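Local coordinates for protein mevalonate 3-kinase (PDB 4RKS) that phosphorylates (R)-mevalonate on its 3-hydroxyl with ATP, a step in the alternative mevalonate pathway of extreme acidophiles of the Thermoplasmatales order, at residues A[96-108]-A[141-154]. Numbering follows the deposited sequence.
Sequences VLDRYSSVFEEAF and LKPDLDPHDVENDL
Helical packing in the N-terminal domain of this GHMP kinase brings Tyr-100, in the kink between helices 92-99 and 101-108, against helix 147-154. The phenol reaches across to Asp-153, and Tyr-100 OH donates a very short hydrogen bond to Asp-153 OD2 (2.5 Å). That oxygen lies at the ring's edge, near its plane, while the carboxylate is turned 73° against the ring. Chi1 of -68° sets the ring opposite the carbonyl carbon of Tyr-100 and carries the hydroxyl to the side of helix 147-154, between Val-150 and Asp-153; Tyr-100 OH also touches Val-150 CG2 at 3.6 Å. Leu-145 CD1 packs obliquely against Tyr-100 CE1 (4.0 Å). Arg-99, its chain bent at chi2, brings NH2 over one face of the Tyr-100 ring, offset toward the rim. Arg-99 NE is 4.0 Å from Asp-153 OD2, but the oxygen lies well out of the guanidinium plane; the attraction is one of charge, and may favour the ionised carboxylate.

At the other end, Leu-141 is a knob in a hole made by Val-103, Phe-104, Ala-107 and Phe-108. The two methyls divide the work: Leu-141 CD1 meets Phe-104 CD1 at 3.8 Å, whereas Leu-141 CD2 rests on Ala-107 CB at 3.7 Å. Val-103 CG2 leans on Lys-142 CD (3.8 Å) before that lysine turns at chi4 to its salt bridge with Asp-144. Phe-104 and Phe-108 reach Val-113 of strand 113-120, and Tyr-100 and Leu-145 share Ile-138 of helix 128-141. Helices laid over a beta-sheet are characteristic of the GHMP kinase N-terminal domain.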
# COMPACT_ATOMS: atom_id res chain seq x y z
N VAL A 96 2.61 -10.76 -15.63
CA VAL A 96 3.93 -10.46 -15.05
C VAL A 96 4.86 -11.65 -15.21
O VAL A 96 6.03 -11.50 -15.59
CB VAL A 96 3.82 -10.11 -13.55
CG1 VAL A 96 5.21 -9.94 -12.95
CG2 VAL A 96 2.98 -8.87 -13.35
N LEU A 97 4.36 -12.83 -14.88
CA LEU A 97 5.20 -14.01 -14.99
C LEU A 97 5.67 -14.22 -16.44
O LEU A 97 6.83 -14.55 -16.66
CB LEU A 97 4.46 -15.23 -14.46
CG LEU A 97 4.05 -15.09 -12.98
CD1 LEU A 97 3.49 -16.39 -12.47
CD2 LEU A 97 5.22 -14.62 -12.12
N ASP A 98 4.79 -14.00 -17.42
CA ASP A 98 5.17 -14.18 -18.83
C ASP A 98 6.22 -13.16 -19.27
O ASP A 98 7.16 -13.51 -20.00
CB ASP A 98 3.95 -14.08 -19.76
CG ASP A 98 3.00 -15.25 -19.60
OD1 ASP A 98 3.44 -16.33 -19.15
OD2 ASP A 98 1.80 -15.09 -19.92
N ARG A 99 6.06 -11.91 -18.84
CA ARG A 99 7.00 -10.84 -19.20
C ARG A 99 8.45 -11.15 -18.79
O ARG A 99 9.39 -10.77 -19.48
CB ARG A 99 6.54 -9.51 -18.59
CG ARG A 99 7.58 -8.39 -18.60
CD ARG A 99 7.98 -7.94 -20.00
NE ARG A 99 8.82 -6.74 -19.98
CZ ARG A 99 10.16 -6.74 -19.92
NH1 ARG A 99 10.82 -5.59 -19.90
NH2 ARG A 99 10.83 -7.88 -19.89
N TYR A 100 8.62 -11.86 -17.67
CA TYR A 100 9.97 -12.17 -17.19
C TYR A 100 10.31 -13.65 -17.39
O TYR A 100 11.04 -14.24 -16.59
CB TYR A 100 10.10 -11.76 -15.71
CG TYR A 100 10.06 -10.25 -15.59
CD1 TYR A 100 11.22 -9.50 -15.74
CD2 TYR A 100 8.85 -9.57 -15.42
CE1 TYR A 100 11.20 -8.12 -15.67
CE2 TYR A 100 8.81 -8.19 -15.35
CZ TYR A 100 9.99 -7.47 -15.48
OH TYR A 100 9.99 -6.10 -15.41
N SER A 101 9.79 -14.22 -18.47
CA SER A 101 10.02 -15.63 -18.75
C SER A 101 11.51 -15.96 -18.91
O SER A 101 11.95 -17.04 -18.52
CB SER A 101 9.25 -16.05 -20.01
OG SER A 101 9.67 -15.30 -21.13
N SER A 102 12.28 -15.03 -19.47
CA SER A 102 13.71 -15.27 -19.65
C SER A 102 14.42 -15.40 -18.30
O SER A 102 15.35 -16.20 -18.15
CB SER A 102 14.35 -14.16 -20.49
OG SER A 102 14.21 -12.90 -19.86
N VAL A 103 13.96 -14.62 -17.32
CA VAL A 103 14.53 -14.71 -15.98
C VAL A 103 14.31 -16.10 -15.40
O VAL A 103 15.23 -16.71 -14.83
CB VAL A 103 13.93 -13.66 -15.02
CG1 VAL A 103 14.42 -13.90 -13.58
CG2 VAL A 103 14.32 -12.26 -15.46
N PHE A 104 13.09 -16.62 -15.55
CA PHE A 104 12.77 -17.93 -14.98
C PHE A 104 13.44 -19.07 -15.74
O PHE A 104 13.82 -20.08 -15.14
CB PHE A 104 11.25 -18.14 -14.96
CG PHE A 104 10.52 -17.12 -14.15
CD1 PHE A 104 10.79 -16.97 -12.79
CD2 PHE A 104 9.57 -16.31 -14.75
CE1 PHE A 104 10.11 -16.03 -12.04
CE2 PHE A 104 8.89 -15.36 -14.00
CZ PHE A 104 9.16 -15.22 -12.66
N GLU A 105 13.58 -18.92 -17.05
CA GLU A 105 14.21 -19.96 -17.86
C GLU A 105 15.68 -20.12 -17.46
O GLU A 105 16.20 -21.24 -17.34
CB GLU A 105 14.10 -19.62 -19.35
CG GLU A 105 15.09 -20.38 -20.23
CD GLU A 105 14.53 -21.69 -20.76
OE1 GLU A 105 13.35 -21.71 -21.18
OE2 GLU A 105 15.28 -22.69 -20.77
N GLU A 106 16.34 -18.99 -17.26
CA GLU A 106 17.73 -18.99 -16.82
C GLU A 106 17.88 -19.58 -15.42
O GLU A 106 18.78 -20.37 -15.15
CB GLU A 106 18.30 -17.57 -16.85
CG GLU A 106 19.63 -17.41 -16.11
CD GLU A 106 20.82 -17.88 -16.93
OE1 GLU A 106 20.63 -18.30 -18.09
OE2 GLU A 106 21.96 -17.81 -16.41
N ALA A 107 16.98 -19.19 -14.53
CA ALA A 107 17.08 -19.57 -13.13
C ALA A 107 16.58 -20.99 -12.87
O ALA A 107 17.16 -21.72 -12.07
CB ALA A 107 16.32 -18.58 -12.27
N PHE A 108 15.50 -21.39 -13.55
CA PHE A 108 14.84 -22.65 -13.23
C PHE A 108 14.92 -23.69 -14.35
O PHE A 108 14.65 -24.87 -14.13
CB PHE A 108 13.36 -22.41 -12.91
CG PHE A 108 13.12 -21.58 -11.68
CD1 PHE A 108 14.06 -21.52 -10.67
CD2 PHE A 108 11.94 -20.87 -11.54
CE1 PHE A 108 13.82 -20.76 -9.53
CE2 PHE A 108 11.69 -20.11 -10.41
CZ PHE A 108 12.63 -20.05 -9.41
N LEU A 141 16.16 -13.20 -8.46
CA LEU A 141 16.73 -14.07 -9.48
C LEU A 141 17.65 -13.32 -10.43
O LEU A 141 18.65 -13.86 -10.88
CB LEU A 141 15.61 -14.76 -10.26
CG LEU A 141 14.76 -15.75 -9.47
CD1 LEU A 141 13.54 -16.23 -10.26
CD2 LEU A 141 15.62 -16.93 -9.03
N LYS A 142 17.33 -12.05 -10.73
CA LYS A 142 18.14 -11.26 -11.65
C LYS A 142 18.38 -9.87 -11.06
O LYS A 142 17.66 -8.92 -11.37
CB LYS A 142 17.49 -11.17 -13.02
CG LYS A 142 18.43 -10.60 -14.08
CD LYS A 142 17.70 -10.42 -15.39
CE LYS A 142 18.68 -10.45 -16.55
NZ LYS A 142 19.72 -9.38 -16.45
N PRO A 143 19.38 -9.75 -10.18
CA PRO A 143 19.50 -8.55 -9.34
C PRO A 143 19.89 -7.27 -10.10
O PRO A 143 19.73 -6.19 -9.53
CB PRO A 143 20.59 -8.93 -8.32
CG PRO A 143 21.20 -10.22 -8.81
CD PRO A 143 20.16 -10.89 -9.65
N ASP A 144 20.33 -7.36 -11.35
CA ASP A 144 20.70 -6.13 -12.04
C ASP A 144 19.52 -5.57 -12.84
O ASP A 144 19.69 -4.59 -13.55
CB ASP A 144 21.94 -6.33 -12.94
CG ASP A 144 21.79 -7.47 -13.94
OD1 ASP A 144 20.66 -7.94 -14.19
OD2 ASP A 144 22.83 -7.88 -14.50
N LEU A 145 18.33 -6.14 -12.70
CA LEU A 145 17.16 -5.48 -13.29
C LEU A 145 16.92 -4.13 -12.60
O LEU A 145 17.28 -3.94 -11.43
CB LEU A 145 15.90 -6.36 -13.18
CG LEU A 145 15.78 -7.60 -14.08
CD1 LEU A 145 14.65 -8.52 -13.62
CD2 LEU A 145 15.59 -7.21 -15.54
N ASP A 146 16.33 -3.19 -13.33
CA ASP A 146 15.89 -1.92 -12.76
C ASP A 146 14.57 -2.12 -12.01
O ASP A 146 13.55 -2.43 -12.62
CB ASP A 146 15.74 -0.87 -13.86
CG ASP A 146 15.51 0.52 -13.33
OD1 ASP A 146 15.16 0.67 -12.14
OD2 ASP A 146 15.65 1.48 -14.10
N PRO A 147 14.57 -1.94 -10.68
CA PRO A 147 13.32 -2.12 -9.94
C PRO A 147 12.24 -1.11 -10.33
O PRO A 147 11.05 -1.44 -10.21
CB PRO A 147 13.74 -1.94 -8.46
CG PRO A 147 15.08 -1.24 -8.49
CD PRO A 147 15.71 -1.57 -9.82
N HIS A 148 12.62 0.08 -10.78
CA HIS A 148 11.64 1.04 -11.27
C HIS A 148 10.97 0.55 -12.56
O HIS A 148 9.80 0.86 -12.80
CB HIS A 148 12.28 2.41 -11.50
CG HIS A 148 12.85 3.01 -10.26
ND1 HIS A 148 12.08 3.71 -9.35
CD2 HIS A 148 14.11 3.02 -9.77
CE1 HIS A 148 12.85 4.13 -8.36
NE2 HIS A 148 14.08 3.71 -8.58
N ASP A 149 11.70 -0.20 -13.39
CA ASP A 149 11.13 -0.86 -14.57
C ASP A 149 10.22 -2.02 -14.16
O ASP A 149 9.13 -2.16 -14.70
CB ASP A 149 12.22 -1.41 -15.50
CG ASP A 149 12.87 -0.33 -16.36
OD1 ASP A 149 12.23 0.71 -16.60
OD2 ASP A 149 14.02 -0.55 -16.81
N VAL A 150 10.69 -2.87 -13.25
CA VAL A 150 9.88 -4.01 -12.79
C VAL A 150 8.56 -3.49 -12.19
O VAL A 150 7.48 -4.04 -12.45
CB VAL A 150 10.63 -4.88 -11.73
CG1 VAL A 150 9.68 -5.91 -11.09
CG2 VAL A 150 11.81 -5.57 -12.35
N GLU A 151 8.65 -2.39 -11.44
CA GLU A 151 7.48 -1.76 -10.84
C GLU A 151 6.38 -1.46 -11.86
O GLU A 151 5.21 -1.65 -11.56
CB GLU A 151 7.86 -0.45 -10.15
CG GLU A 151 6.67 0.17 -9.41
CD GLU A 151 7.00 1.53 -8.81
OE1 GLU A 151 8.16 1.72 -8.38
OE2 GLU A 151 6.11 2.40 -8.78
N ASN A 152 6.75 -0.99 -13.04
CA ASN A 152 5.76 -0.68 -14.09
C ASN A 152 4.90 -1.90 -14.41
O ASN A 152 3.68 -1.78 -14.54
CB ASN A 152 6.45 -0.18 -15.37
CG ASN A 152 7.01 1.23 -15.22
OD1 ASN A 152 6.41 2.08 -14.56
ND2 ASN A 152 8.15 1.49 -15.86
N ASP A 153 5.54 -3.07 -14.48
CA ASP A 153 4.84 -4.33 -14.71
C ASP A 153 4.00 -4.79 -13.51
O ASP A 153 2.96 -5.42 -13.68
CB ASP A 153 5.84 -5.44 -15.09
CG ASP A 153 6.64 -5.11 -16.36
OD1 ASP A 153 6.02 -4.68 -17.36
OD2 ASP A 153 7.88 -5.27 -16.35
N LEU A 154 4.45 -4.46 -12.30
CA LEU A 154 3.75 -4.92 -11.10
C LEU A 154 2.41 -4.22 -10.88
O LEU A 154 1.58 -4.71 -10.12
CB LEU A 154 4.61 -4.72 -9.85
CG LEU A 154 5.97 -5.43 -9.79
CD1 LEU A 154 6.66 -5.08 -8.47
CD2 LEU A 154 5.84 -6.94 -9.98